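Local coordinates for histidine phosphotransfer protein (Medicago truncatula, PDB 4G78), which probably relays phosphoryl groups through a histidine between cytokinin sensor histidine kinases and B-type response regulators in plant hormone signalling, at residues His8-Asp13 with Leu131-Lys136; Ala16-Phe19 with Tyr23-Asp26; Asn59-Ala64 with Asp76-Gln81; Cys98-Asn103 with Val114-Gln119. All blocks are in the same frame, centred on the assembly; numbering follows the deposited sequence. Where two conformers were deposited one is given.

Contact 1. Residues His8-Asp13 with Leu131-Lys136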
loop_
_atom_site.group_PDB
_atom_site.type_symbol
_atom_site.label_atom_id
_atom_site.label_comp_id
_atom_site.label_asym_id
_atom_site.label_seq_id
_atom_site.Cartn_x
_atom_site.Cartn_y
_atom_site.Cartn_z
ATOM N N HIS A 8 -21.325 -2.400 -8.752
ATOM C CA HIS A 8 -21.270 -1.144 -8.095
ATOM C C HIS A 8 -21.349 -1.274 -6.574
ATOM O O HIS A 8 -20.627 -0.621 -5.835
ATOM C CB HIS A 8 -22.349 -0.199 -8.577
ATOM C CG HIS A 8 -22.112 0.372 -9.985
ATOM N ND1 HIS A 8 -22.255 -0.357 -11.086
ATOM C CD2 HIS A 8 -21.748 1.594 -10.344
ATOM C CE1 HIS A 8 -21.999 0.451 -12.155
ATOM N NE2 HIS A 8 -21.704 1.643 -11.711
ATOM N N ARG A 9 -22.260 -2.118 -6.108
ATOM C CA ARG A 9 -22.409 -2.359 -4.681
ATOM C C ARG A 9 -21.144 -2.999 -4.119
ATOM O O ARG A 9 -20.673 -2.610 -3.057
ATOM C CB ARG A 9 -23.618 -3.243 -4.374
ATOM C CG ARG A 9 -24.955 -2.563 -4.603
ATOM C CD ARG A 9 -26.102 -3.446 -4.102
ATOM N NE ARG A 9 -26.618 -4.274 -5.176
ATOM C CZ ARG A 9 -26.500 -5.586 -5.259
ATOM N NH1 ARG A 9 -25.856 -6.275 -4.332
ATOM N NH2 ARG A 9 -27.026 -6.196 -6.301
ATOM N N LYS A 10 -20.594 -3.979 -4.820
ATOM C CA LYS A 10 -19.396 -4.648 -4.317
ATOM C C LYS A 10 -18.235 -3.664 -4.233
ATOM O O LYS A 10 -17.455 -3.684 -3.268
ATOM C CB LYS A 10 -19.044 -5.871 -5.136
ATOM C CG LYS A 10 -17.834 -6.634 -4.611
ATOM C CD LYS A 10 -17.915 -7.228 -3.254
ATOM C CE LYS A 10 -18.879 -8.364 -3.156
ATOM N NZ LYS A 10 -18.393 -9.550 -3.886
ATOM N N LEU A 11 -18.068 -2.826 -5.260
ATOM C CA LEU A 11 -16.983 -1.872 -5.246
ATOM C C LEU A 11 -17.111 -0.936 -4.068
ATOM O O LEU A 11 -16.142 -0.704 -3.311
ATOM C CB LEU A 11 -16.935 -1.124 -6.564
ATOM C CG LEU A 11 -15.901 -0.010 -6.670
ATOM C CD1 LEU A 11 -14.497 -0.494 -6.340
ATOM C CD2 LEU A 11 -15.973 0.598 -8.028
ATOM N N ARG A 12 -18.317 -0.353 -3.865
ATOM C CA ARG A 12 -18.475 0.578 -2.755
ATOM C C ARG A 12 -18.258 -0.166 -1.424
ATOM O O ARG A 12 -17.661 0.417 -0.497
ATOM C CB ARG A 12 -19.875 1.216 -2.792
ATOM C CG ARG A 12 -20.060 2.200 -3.912
ATOM C CD ARG A 12 -21.376 2.977 -3.798
ATOM N NE ARG A 12 -22.529 2.189 -3.907
ATOM C CZ ARG A 12 -23.276 1.938 -4.981
ATOM N NH1 ARG A 12 -22.943 2.413 -6.170
ATOM N NH2 ARG A 12 -24.340 1.155 -4.863
ATOM N N ASP A 13 -18.769 -1.366 -1.288
ATOM C CA ASP A 13 -18.676 -2.114 -0.037
ATOM C C ASP A 13 -17.212 -2.488 0.272
ATOM O O ASP A 13 -16.741 -2.360 1.394
ATOM C CB ASP A 13 -19.521 -3.364 -0.084
ATOM C CG ASP A 13 -21.031 -3.088 -0.027
ATOM O OD1 ASP A 13 -21.408 -2.001 0.404
ATOM O OD2 ASP A 13 -21.777 -4.032 -0.410
ATOM N N LEU A 131 -6.373 -3.851 -3.146
ATOM C CA LEU A 131 -6.440 -2.842 -4.173
ATOM C C LEU A 131 -6.623 -3.426 -5.539
ATOM O O LEU A 131 -7.383 -2.902 -6.362
ATOM C CB LEU A 131 -5.186 -1.945 -4.190
ATOM C CG LEU A 131 -5.136 -0.937 -3.055
ATOM C CD1 LEU A 131 -3.770 -0.244 -3.087
ATOM C CD2 LEU A 131 -6.314 0.030 -3.114
ATOM N N LYS A 132 -5.950 -4.535 -5.861
ATOM C CA LYS A 132 -6.129 -5.175 -7.154
ATOM C C LYS A 132 -7.584 -5.552 -7.349
ATOM O O LYS A 132 -8.114 -5.477 -8.466
ATOM C CB LYS A 132 -5.187 -6.383 -7.297
ATOM C CG LYS A 132 -3.763 -5.988 -7.695
ATOM C CD LYS A 132 -2.897 -7.194 -8.098
ATOM C CE LYS A 132 -2.378 -6.986 -9.517
ATOM N NZ LYS A 132 -0.873 -7.182 -9.586
ATOM N N TYR A 133 -8.253 -6.003 -6.307
ATOM C CA TYR A 133 -9.699 -6.318 -6.407
ATOM C C TYR A 133 -10.521 -5.088 -6.663
ATOM O O TYR A 133 -11.412 -5.085 -7.532
ATOM C CB TYR A 133 -10.107 -7.068 -5.151
ATOM C CG TYR A 133 -11.546 -7.538 -5.187
ATOM C CD1 TYR A 133 -12.018 -8.341 -6.243
ATOM C CD2 TYR A 133 -12.443 -7.247 -4.192
ATOM C CE1 TYR A 133 -13.333 -8.765 -6.264
ATOM C CE2 TYR A 133 -13.741 -7.722 -4.232
ATOM C CZ TYR A 133 -14.180 -8.483 -5.295
ATOM O OH TYR A 133 -15.480 -8.921 -5.280
ATOM N N LEU A 134 -10.219 -3.989 -5.970
ATOM C CA LEU A 134 -10.884 -2.708 -6.193
ATOM C C LEU A 134 -10.778 -2.354 -7.688
ATOM O O LEU A 134 -11.766 -1.988 -8.337
ATOM C CB LEU A 134 -10.249 -1.722 -5.185
ATOM C CG LEU A 134 -10.982 -0.374 -5.064
ATOM C CD1 LEU A 134 -12.379 -0.442 -4.820
ATOM C CD2 LEU A 134 -10.223 0.418 -4.044
ATOM N N PHE A 135 -9.563 -2.426 -8.214
ATOM C CA PHE A 135 -9.323 -2.015 -9.576
ATOM C C PHE A 135 -9.981 -2.958 -10.578
ATOM O O PHE A 135 -10.471 -2.521 -11.625
ATOM C CB PHE A 135 -7.813 -1.931 -9.830
ATOM C CG PHE A 135 -7.089 -0.931 -8.944
ATOM C CD1 PHE A 135 -7.716 0.163 -8.379
ATOM C CD2 PHE A 135 -5.720 -1.111 -8.727
ATOM C CE1 PHE A 135 -7.027 1.108 -7.624
ATOM C CE2 PHE A 135 -5.015 -0.162 -7.953
ATOM C CZ PHE A 135 -5.686 0.911 -7.412
ATOM N N LYS A 136 -10.041 -4.267 -10.250
ATOM C CA LYS A 136 -10.749 -5.223 -11.119
ATOM C C LYS A 136 -12.198 -4.811 -11.269
ATOM O O LYS A 136 -12.748 -4.793 -12.375
ATOM C CB LYS A 136 -10.652 -6.644 -10.482
ATOM C CG LYS A 136 -11.428 -7.743 -11.293
ATOM C CD LYS A 136 -11.370 -9.088 -10.542
ATOM C CE LYS A 136 -11.879 -10.248 -11.287
ATOM N NZ LYS A 136 -13.320 -10.324 -11.409
#
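The ammonium of Lys-10 reaches across to the phenol of Tyr-133. NZ donates a hydrogen bond to OH at 3.3 Å, which is long for such a pair. The lysine gets there by curling. Its CG is anti to the backbone N (chi1 -178°), and the chain then bends at each of the next three torsions. The whole side chain therefore wraps round the hydroxyl oxygen. CG also lies 3.3 Å from Tyr-133 OH, and CD lies 3.6 Å from it. The two side chains cross at about a right angle, and CG comes at the ring obliquely. Beside it Leu-11 and Leu-134 form an apolar pair. Leu-134 was deposited in two conformers. The spacing of the two CD1 atoms is too short to be real, so the exact fit is doubtful. The CA atoms of these leucines are 6.2 Å apart, the nearest between the segments.

The contact lays helix 6-20 against helix 110-145, and segments 8-13 and 131-136 run roughly antiparallel here. The Tyr-133 ring also meets His-14 edge-to-face. Leu-11 goes on to touch Gln-138 and Ile-141, and Leu-134 packs on Phe-28. Leucine in place of Tyr-133 would probably leave the Lys-10 ammonium without this acceptor and its folded chain free to straighten.

The chemistry is layered: leucines meet between the helices, and at the outer margin one long bond joins a charged group to a phenol, probably only a modest addition to the apolar contact.

Contact 2. Residues Ala16-Phe19 with Tyr23-Asp26; sequences AAMF and YLDD
Phe-19 and Leu-24 meet because both turn CG away from their own carbonyl carbon, with chi1 at -82° and -60°. The Phe-19 ring then lies flat against the following loop. Leu-24 CB sits over the middle of one ring face, 3.8 Å from the centroid and only 9° off the normal, a CH-pi contact. Leu-24 CD1 approaches CE2 of the same ring at 3.8 Å. CD1 also meets Met-18 CB at 3.7 Å, so it touches both side chains. Phe-19 CE1 also comes within 3.4 Å of Asp-25 O. Were Phe-19 an alanine, Leu-24 CB is likely to lose its aromatic cover and a gap to open beside the loop.

The backbone adds two weak hydrogen bonds. Met-18 O accepts Tyr-23 N at 2.9 Å, through a bent N-H, and Leu-24 N at 3.5 Å.

The turn leads from helix 6-20 into helix 26-32, where Asp-25 is the N-cap and its OD1 bonds Gln-27 N. Met-18 and Leu-24 also pack on helix 110-145, at Leu-131 and Leu-127, while Phe-19 touches Phe-28 of helix 26-32.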
loop_
_atom_site.group_PDB
_atom_site.type_symbol
_atom_site.label_atom_id
_atom_site.label_comp_id
_atom_site.label_asym_id
_atom_site.label_seq_id
_atom_site.Cartn_x
_atom_site.Cartn_y
_atom_site.Cartn_z
ATOM N N ALA A 16 -15.202 0.652 1.118
ATOM C CA ALA A 16 -15.535 1.103 2.461
ATOM C C ALA A 16 -14.920 0.167 3.522
ATOM O O ALA A 16 -14.500 0.641 4.579
ATOM C CB ALA A 16 -17.042 1.196 2.640
ATOM N N ALA A 17 -14.920 -1.130 3.250
ATOM C CA ALA A 17 -14.318 -2.084 4.198
ATOM C C ALA A 17 -12.827 -1.822 4.338
ATOM O O ALA A 17 -12.274 -1.923 5.441
ATOM C CB ALA A 17 -14.588 -3.499 3.745
ATOM N N MET A 18 -12.157 -1.514 3.236
ATOM C CA MET A 18 -10.730 -1.196 3.291
ATOM C C MET A 18 -10.461 -0.009 4.177
ATOM O O MET A 18 -9.475 0.020 4.933
ATOM C CB MET A 18 -10.150 -1.016 1.909
ATOM C CG MET A 18 -10.054 -2.249 1.080
ATOM S SD MET A 18 -9.226 -2.048 -0.496
ATOM C CE MET A 18 -7.538 -1.786 0.086
ATOM N N PHE A 19 -11.292 1.039 4.087
ATOM C CA PHE A 19 -11.140 2.159 4.983
ATOM C C PHE A 19 -11.461 1.759 6.439
ATOM O O PHE A 19 -10.715 2.097 7.354
ATOM C CB PHE A 19 -12.055 3.335 4.564
ATOM C CG PHE A 19 -11.462 4.157 3.459
ATOM C CD1 PHE A 19 -10.622 5.223 3.760
ATOM C CD2 PHE A 19 -11.713 3.879 2.123
ATOM C CE1 PHE A 19 -10.064 6.003 2.755
ATOM C CE2 PHE A 19 -11.121 4.642 1.104
ATOM C CZ PHE A 19 -10.295 5.683 1.455
ATOM N N TYR A 23 -6.839 -0.154 6.023
ATOM C CA TYR A 23 -5.915 -0.330 4.915
ATOM C C TYR A 23 -5.616 0.979 4.201
ATOM O O TYR A 23 -4.521 1.165 3.667
ATOM C CB TYR A 23 -6.433 -1.348 3.919
ATOM C CG TYR A 23 -6.456 -2.746 4.424
ATOM C CD1 TYR A 23 -5.239 -3.428 4.628
ATOM C CD2 TYR A 23 -7.613 -3.404 4.792
ATOM C CE1 TYR A 23 -5.217 -4.694 5.159
ATOM C CE2 TYR A 23 -7.572 -4.667 5.264
ATOM C CZ TYR A 23 -6.330 -5.314 5.457
ATOM O OH TYR A 23 -6.281 -6.600 5.925
ATOM N N LEU A 24 -6.642 1.840 4.099
ATOM C CA LEU A 24 -6.584 3.089 3.356
ATOM C C LEU A 24 -6.948 4.227 4.280
ATOM O O LEU A 24 -7.760 4.061 5.189
ATOM C CB LEU A 24 -7.614 3.065 2.210
ATOM C CG LEU A 24 -7.404 1.945 1.203
ATOM C CD1 LEU A 24 -8.581 1.915 0.221
ATOM C CD2 LEU A 24 -6.072 2.058 0.512
ATOM N N ASP A 25 -6.381 5.399 3.993
ATOM C CA ASP A 25 -6.743 6.631 4.646
ATOM C C ASP A 25 -7.012 7.723 3.613
ATOM O O ASP A 25 -7.002 7.488 2.410
ATOM C CB ASP A 25 -5.676 7.053 5.687
ATOM C CG ASP A 25 -4.330 7.453 5.105
ATOM O OD1 ASP A 25 -4.283 8.151 4.072
ATOM O OD2 ASP A 25 -3.313 7.044 5.655
ATOM N N ASP A 26 -7.298 8.915 4.111
ATOM C CA ASP A 26 -7.773 9.975 3.247
ATOM C C ASP A 26 -6.809 10.345 2.109
ATOM O O ASP A 26 -7.261 10.906 1.124
ATOM C CB ASP A 26 -8.055 11.254 4.063
ATOM C CG ASP A 26 -8.821 12.271 3.235
ATOM O OD1 ASP A 26 -9.989 11.969 2.874
ATOM O OD2 ASP A 26 -8.288 13.351 2.976
#

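Contact 3. Residues Asn59-Ala64 with Asp76-Gln81; sequences NNMSRA and DAHAHQ
Met-61 and His-78 stand where two antiparallel helices pass closest, with their CA atoms 6.8 Å apart. The short helical segments 59-64 and 76-81 run at 161° to each other, and their axes approach to 10.1 Å. They belong to a helical hairpin, helix 41-66 followed by helix 72-89, within the HPt helix bundle. No hydrogen bond joins them, so side chains carry the contact.

CB of His-78 points toward the other helix. Met-61 slides past it in the opposite direction. In the conformer described, Met-61 CG lies 3.5 Å from His-78 CB. A bend at chi3 (90°) then turns the methyl aside, and CE reaches Ala-79 CB at 4.1 Å. Met-61 also packs on Ile-75 and on Phe-101, Leu-117 and Leu-120, which places it in the bundle interior.

His-80, two residues beyond His-78, is the predicted phosphohistidine. It is exposed, carries no phosphate here, and takes no part in the packing between these segments. Arg-102 touches its side chain from helix 101-106.

At the outer margin Asn-60 uses its CB, not its amide: CB lies 4.3 Å from the centroid of the His-78 ring, off-centre at 29° from the normal.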
loop_
_atom_site.group_PDB
_atom_site.type_symbol
_atom_site.label_atom_id
_atom_site.label_comp_id
_atom_site.label_asym_id
_atom_site.label_seq_id
_atom_site.Cartn_x
_atom_site.Cartn_y
_atom_site.Cartn_z
ATOM N N ASN A 59 12.396 -6.096 -1.000
ATOM C CA ASN A 59 13.455 -7.092 -1.328
ATOM C C ASN A 59 14.796 -6.596 -0.789
ATOM O O ASN A 59 15.592 -7.380 -0.219
ATOM C CB ASN A 59 13.481 -7.328 -2.803
ATOM C CG ASN A 59 12.340 -8.120 -3.345
ATOM O OD1 ASN A 59 12.112 -8.017 -4.612
ATOM N ND2 ASN A 59 11.685 -8.844 -2.389
ATOM N N ASN A 60 15.076 -5.279 -0.917
ATOM C CA ASN A 60 16.311 -4.747 -0.352
ATOM C C ASN A 60 16.394 -4.884 1.101
ATOM O O ASN A 60 17.466 -5.200 1.677
ATOM C CB ASN A 60 16.484 -3.271 -0.780
ATOM C CG ASN A 60 16.859 -3.127 -2.227
ATOM O OD1 ASN A 60 17.550 -3.973 -2.726
ATOM N ND2 ASN A 60 16.602 -2.115 -2.972
ATOM N N MET A 61 15.289 -4.673 1.825
ATOM C CA MET A 61 15.279 -4.804 3.245
ATOM C C MET A 61 15.512 -6.265 3.672
ATOM O O MET A 61 16.255 -6.552 4.628
ATOM C CB MET A 61 13.937 -4.375 3.912
ATOM C CG MET A 61 13.771 -2.883 3.881
ATOM S SD MET A 61 12.229 -2.277 4.539
ATOM C CE MET A 61 12.765 -2.081 6.237
ATOM N N SER A 62 14.869 -7.186 2.988
ATOM C CA SER A 62 15.055 -8.611 3.277
ATOM C C SER A 62 16.506 -8.995 3.158
ATOM O O SER A 62 17.091 -9.667 4.024
ATOM C CB SER A 62 14.174 -9.354 2.277
ATOM O OG SER A 62 14.225 -10.742 2.661
ATOM N N ARG A 63 17.140 -8.615 2.054
ATOM C CA ARG A 63 18.530 -8.923 1.861
ATOM C C ARG A 63 19.402 -8.271 2.894
ATOM O O ARG A 63 20.343 -8.893 3.427
ATOM C CB ARG A 63 18.975 -8.562 0.436
ATOM C CG ARG A 63 18.292 -9.321 -0.656
ATOM C CD ARG A 63 18.525 -10.802 -0.650
ATOM N NE ARG A 63 17.686 -11.534 0.251
ATOM C CZ ARG A 63 16.364 -11.605 0.246
ATOM N NH1 ARG A 63 15.716 -12.226 1.213
ATOM N NH2 ARG A 63 15.676 -11.035 -0.746
ATOM N N ALA A 64 19.106 -7.039 3.241
ATOM C CA ALA A 64 19.883 -6.357 4.254
ATOM C C ALA A 64 19.889 -7.060 5.545
ATOM O O ALA A 64 20.922 -7.116 6.280
ATOM C CB ALA A 64 19.420 -4.898 4.446
ATOM N N ASP A 76 16.912 1.235 8.762
ATOM C CA ASP A 76 16.132 2.380 9.179
ATOM C C ASP A 76 15.868 3.355 8.018
ATOM O O ASP A 76 14.722 3.823 7.856
ATOM C CB ASP A 76 16.785 3.004 10.415
ATOM C CG ASP A 76 15.857 3.979 11.120
ATOM O OD1 ASP A 76 14.899 3.752 11.703
ATOM O OD2 ASP A 76 16.176 5.054 10.782
ATOM N N ALA A 77 16.836 3.554 7.145
ATOM C CA ALA A 77 16.637 4.441 5.990
ATOM C C ALA A 77 15.571 3.839 5.061
ATOM O O ALA A 77 14.744 4.578 4.515
ATOM C CB ALA A 77 17.927 4.655 5.301
ATOM N N HIS A 78 15.636 2.557 4.812
ATOM C CA HIS A 78 14.638 1.909 3.957
ATOM C C HIS A 78 13.238 2.059 4.558
ATOM O O HIS A 78 12.276 2.325 3.872
ATOM C CB HIS A 78 14.947 0.421 3.716
ATOM C CG HIS A 78 16.081 0.089 2.875
ATOM N ND1 HIS A 78 16.286 0.640 1.629
ATOM C CD2 HIS A 78 17.070 -0.866 3.061
ATOM C CE1 HIS A 78 17.424 0.092 1.118
ATOM N NE2 HIS A 78 17.929 -0.815 2.004
ATOM N N ALA A 79 13.130 1.817 5.858
ATOM C CA ALA A 79 11.816 1.910 6.527
ATOM C C ALA A 79 11.276 3.343 6.400
ATOM O O ALA A 79 10.081 3.519 6.160
ATOM C CB ALA A 79 11.905 1.505 7.964
ATOM N N HIS A 80 12.134 4.363 6.556
ATOM C CA HIS A 80 11.718 5.720 6.427
ATOM C C HIS A 80 11.280 6.046 5.038
ATOM O O HIS A 80 10.256 6.742 4.797
ATOM C CB HIS A 80 12.890 6.640 6.853
ATOM C CG HIS A 80 12.593 8.090 6.797
ATOM N ND1 HIS A 80 12.965 9.049 5.803
ATOM C CD2 HIS A 80 11.851 8.750 7.723
ATOM C CE1 HIS A 80 12.414 10.180 6.171
ATOM N NE2 HIS A 80 11.700 10.045 7.342
ATOM N N GLN A 81 11.999 5.572 4.026
ATOM C CA GLN A 81 11.608 5.770 2.642
ATOM C C GLN A 81 10.257 5.137 2.386
ATOM O O GLN A 81 9.379 5.729 1.747
ATOM C CB GLN A 81 12.671 5.305 1.674
ATOM C CG GLN A 81 12.247 5.243 0.200
ATOM C CD GLN A 81 12.150 6.626 -0.394
ATOM O OE1 GLN A 81 12.867 7.573 -0.012
ATOM N NE2 GLN A 81 11.250 6.742 -1.420
#

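Contact 4. Residues Cys98-Asn103 with Val114-Gln119; sequences CGTFRN and VRCLQQ
Cys-116 sets its CB squarely on the Phe-101 ring. The carbon is 3.5 Å from the ring centroid and 11° off the normal, a close CH-pi contact. SG stands higher over the same face, 4.6 Å from the centroid, a sulfur-aromatic contact. The Cys-116 CB points toward segment 98-103, and with chi1 at -64° the sulfur carries on toward Thr-100. There Cys-116 SG comes within 3.3 Å of Thr-100 OG1. That hydroxyl has a partner of its own, since it bonds Val-97 O one turn back. At the far end of the ring, Phe-101 CZ approaches Leu-117 N at 3.6 Å and Leu-117 CB at 4.3 Å. The ring edge faces Cys-98 O in its plane.

This is helix-to-helix packing within the HPt helix bundle. Segment 98-103 lies where helix 92-99 gives way to helix 101-106, and helix 110-145 packs against it. Phe-101 turns its ring inward.

Beyond the two segments the ring also touches Ala-79 of helix 72-89 and Leu-120 of helix 110-145. Leu-117 in turn packs against Leu-58 and Leu-65 of helix 41-66. Next to Phe-101, Arg-102 leads the other way. It forms a salt bridge with Asp-76 of helix 72-89.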
loop_
_atom_site.group_PDB
_atom_site.type_symbol
_atom_site.label_atom_id
_atom_site.label_comp_id
_atom_site.label_asym_id
_atom_site.label_seq_id
_atom_site.Cartn_x
_atom_site.Cartn_y
_atom_site.Cartn_z
ATOM N N CYS A 98 5.891 0.742 9.032
ATOM C CA CYS A 98 7.202 1.306 8.755
ATOM C C CYS A 98 7.723 2.090 9.924
ATOM O O CYS A 98 8.927 2.138 10.178
ATOM C CB CYS A 98 7.141 2.197 7.516
ATOM S SG CYS A 98 6.893 1.318 6.003
ATOM N N GLY A 99 6.842 2.735 10.699
ATOM C CA GLY A 99 7.285 3.533 11.808
ATOM C C GLY A 99 7.780 2.699 12.969
ATOM O O GLY A 99 8.487 3.215 13.851
ATOM N N THR A 100 7.539 1.437 13.000
ATOM C CA THR A 100 8.009 0.583 14.081
ATOM C C THR A 100 9.466 0.187 13.996
ATOM O O THR A 100 9.986 -0.330 14.998
ATOM C CB THR A 100 7.132 -0.615 14.237
ATOM O OG1 THR A 100 7.326 -1.524 13.100
ATOM C CG2 THR A 100 5.674 -0.353 14.413
ATOM N N PHE A 101 10.160 0.368 12.874
ATOM C CA PHE A 101 11.504 -0.122 12.727
ATOM C C PHE A 101 12.479 0.730 13.493
ATOM O O PHE A 101 13.491 0.171 13.996
ATOM C CB PHE A 101 11.950 -0.042 11.247
ATOM C CG PHE A 101 11.427 -1.182 10.407
ATOM C CD1 PHE A 101 12.214 -2.296 10.210
ATOM C CD2 PHE A 101 10.152 -1.107 9.853
ATOM C CE1 PHE A 101 11.702 -3.336 9.365
ATOM C CE2 PHE A 101 9.706 -2.086 9.008
ATOM C CZ PHE A 101 10.477 -3.160 8.754
ATOM N N ARG A 102 12.314 2.029 13.601
ATOM C CA ARG A 102 13.397 2.915 14.056
ATOM C C ARG A 102 13.873 2.474 15.428
ATOM O O ARG A 102 15.078 2.420 15.675
ATOM C CB ARG A 102 12.879 4.351 14.060
ATOM C CG ARG A 102 13.947 5.427 14.214
ATOM C CD ARG A 102 13.472 6.723 13.555
ATOM N NE ARG A 102 14.283 7.091 12.412
ATOM C CZ ARG A 102 13.863 7.330 11.185
ATOM N NH1 ARG A 102 12.579 7.237 10.865
ATOM N NH2 ARG A 102 14.740 7.666 10.241
ATOM N N ASN A 103 12.878 2.251 16.232
ATOM C CA ASN A 103 13.289 1.864 17.611
ATOM C C ASN A 103 14.241 0.675 17.559
ATOM O O ASN A 103 15.251 0.641 18.287
ATOM C CB ASN A 103 11.970 1.566 18.340
ATOM C CG ASN A 103 12.063 1.277 19.821
ATOM O OD1 ASN A 103 13.102 0.921 20.385
ATOM N ND2 ASN A 103 10.954 1.441 20.519
ATOM N N VAL A 114 13.315 -8.216 12.306
ATOM C CA VAL A 114 12.726 -9.324 11.551
ATOM C C VAL A 114 11.264 -9.287 11.726
ATOM O O VAL A 114 10.489 -9.455 10.772
ATOM C CB VAL A 114 13.368 -10.637 12.044
ATOM C CG1 VAL A 114 12.495 -11.790 11.654
ATOM C CG2 VAL A 114 14.845 -10.690 11.561
ATOM N N ARG A 115 10.788 -9.123 12.989
ATOM C CA ARG A 115 9.308 -9.081 13.219
ATOM C C ARG A 115 8.709 -7.967 12.419
ATOM O O ARG A 115 7.590 -8.100 11.870
ATOM C CB ARG A 115 9.085 -8.887 14.734
ATOM C CG ARG A 115 9.453 -10.168 15.545
ATOM C CD ARG A 115 8.822 -10.019 16.937
ATOM N NE ARG A 115 9.510 -9.132 17.800
ATOM C CZ ARG A 115 10.573 -9.313 18.529
ATOM N NH1 ARG A 115 11.209 -10.488 18.569
ATOM N NH2 ARG A 115 11.066 -8.313 19.283
ATOM N N CYS A 116 9.295 -6.761 12.486
ATOM C CA CYS A 116 8.794 -5.620 11.765
ATOM C C CYS A 116 8.701 -5.905 10.263
ATOM O O CYS A 116 7.729 -5.569 9.583
ATOM C CB CYS A 116 9.629 -4.351 11.986
ATOM S SG CYS A 116 9.619 -3.764 13.665
ATOM N N LEU A 117 9.733 -6.525 9.688
ATOM C CA LEU A 117 9.721 -6.866 8.260
ATOM C C LEU A 117 8.649 -7.882 7.896
ATOM O O LEU A 117 7.963 -7.743 6.864
ATOM C CB LEU A 117 11.091 -7.311 7.787
ATOM C CG LEU A 117 11.169 -7.608 6.257
ATOM C CD1 LEU A 117 10.740 -6.363 5.444
ATOM C CD2 LEU A 117 12.475 -8.262 5.942
ATOM N N GLN A 118 8.438 -8.861 8.780
ATOM C CA GLN A 118 7.382 -9.810 8.519
ATOM C C GLN A 118 5.994 -9.099 8.515
ATOM O O GLN A 118 5.204 -9.373 7.605
ATOM C CB GLN A 118 7.368 -10.937 9.557
ATOM C CG GLN A 118 8.527 -11.891 9.540
ATOM C CD GLN A 118 8.796 -12.690 10.811
ATOM O OE1 GLN A 118 8.342 -12.403 11.915
ATOM N NE2 GLN A 118 9.591 -13.703 10.532
ATOM N N GLN A 119 5.803 -8.207 9.424
ATOM C CA GLN A 119 4.540 -7.464 9.443
ATOM C C GLN A 119 4.418 -6.608 8.200
ATOM O O GLN A 119 3.318 -6.464 7.656
ATOM C CB GLN A 119 4.459 -6.631 10.682
ATOM C CG GLN A 119 4.200 -7.400 11.929
ATOM C CD GLN A 119 2.879 -8.215 11.716
ATOM O OE1 GLN A 119 1.802 -7.622 11.475
ATOM N NE2 GLN A 119 3.045 -9.566 11.715
#

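How the contacts relate
From the N terminus, helix 6-20 opens contact 1, whose partner comes only in helix 110-145. The loop so closed takes in most of the chain and encloses the other three contacts. Contact 2 closes first, over the short turn into helix 26-32. Contact 3 then closes the hairpin of helices 41-66 and 72-89, and contact 4 follows, tying the region of helices 92-99 and 101-106 to helix 110-145. These three are in series, and none cross. Contacts 1 and 2 touch through Leu-131, whose CD2 is 3.9 Å from Met-18 CE. Contacts 3 and 4 also touch. Helix 110-145 spans both ends: the centres of contacts 1 and 4 are about 29 Å apart.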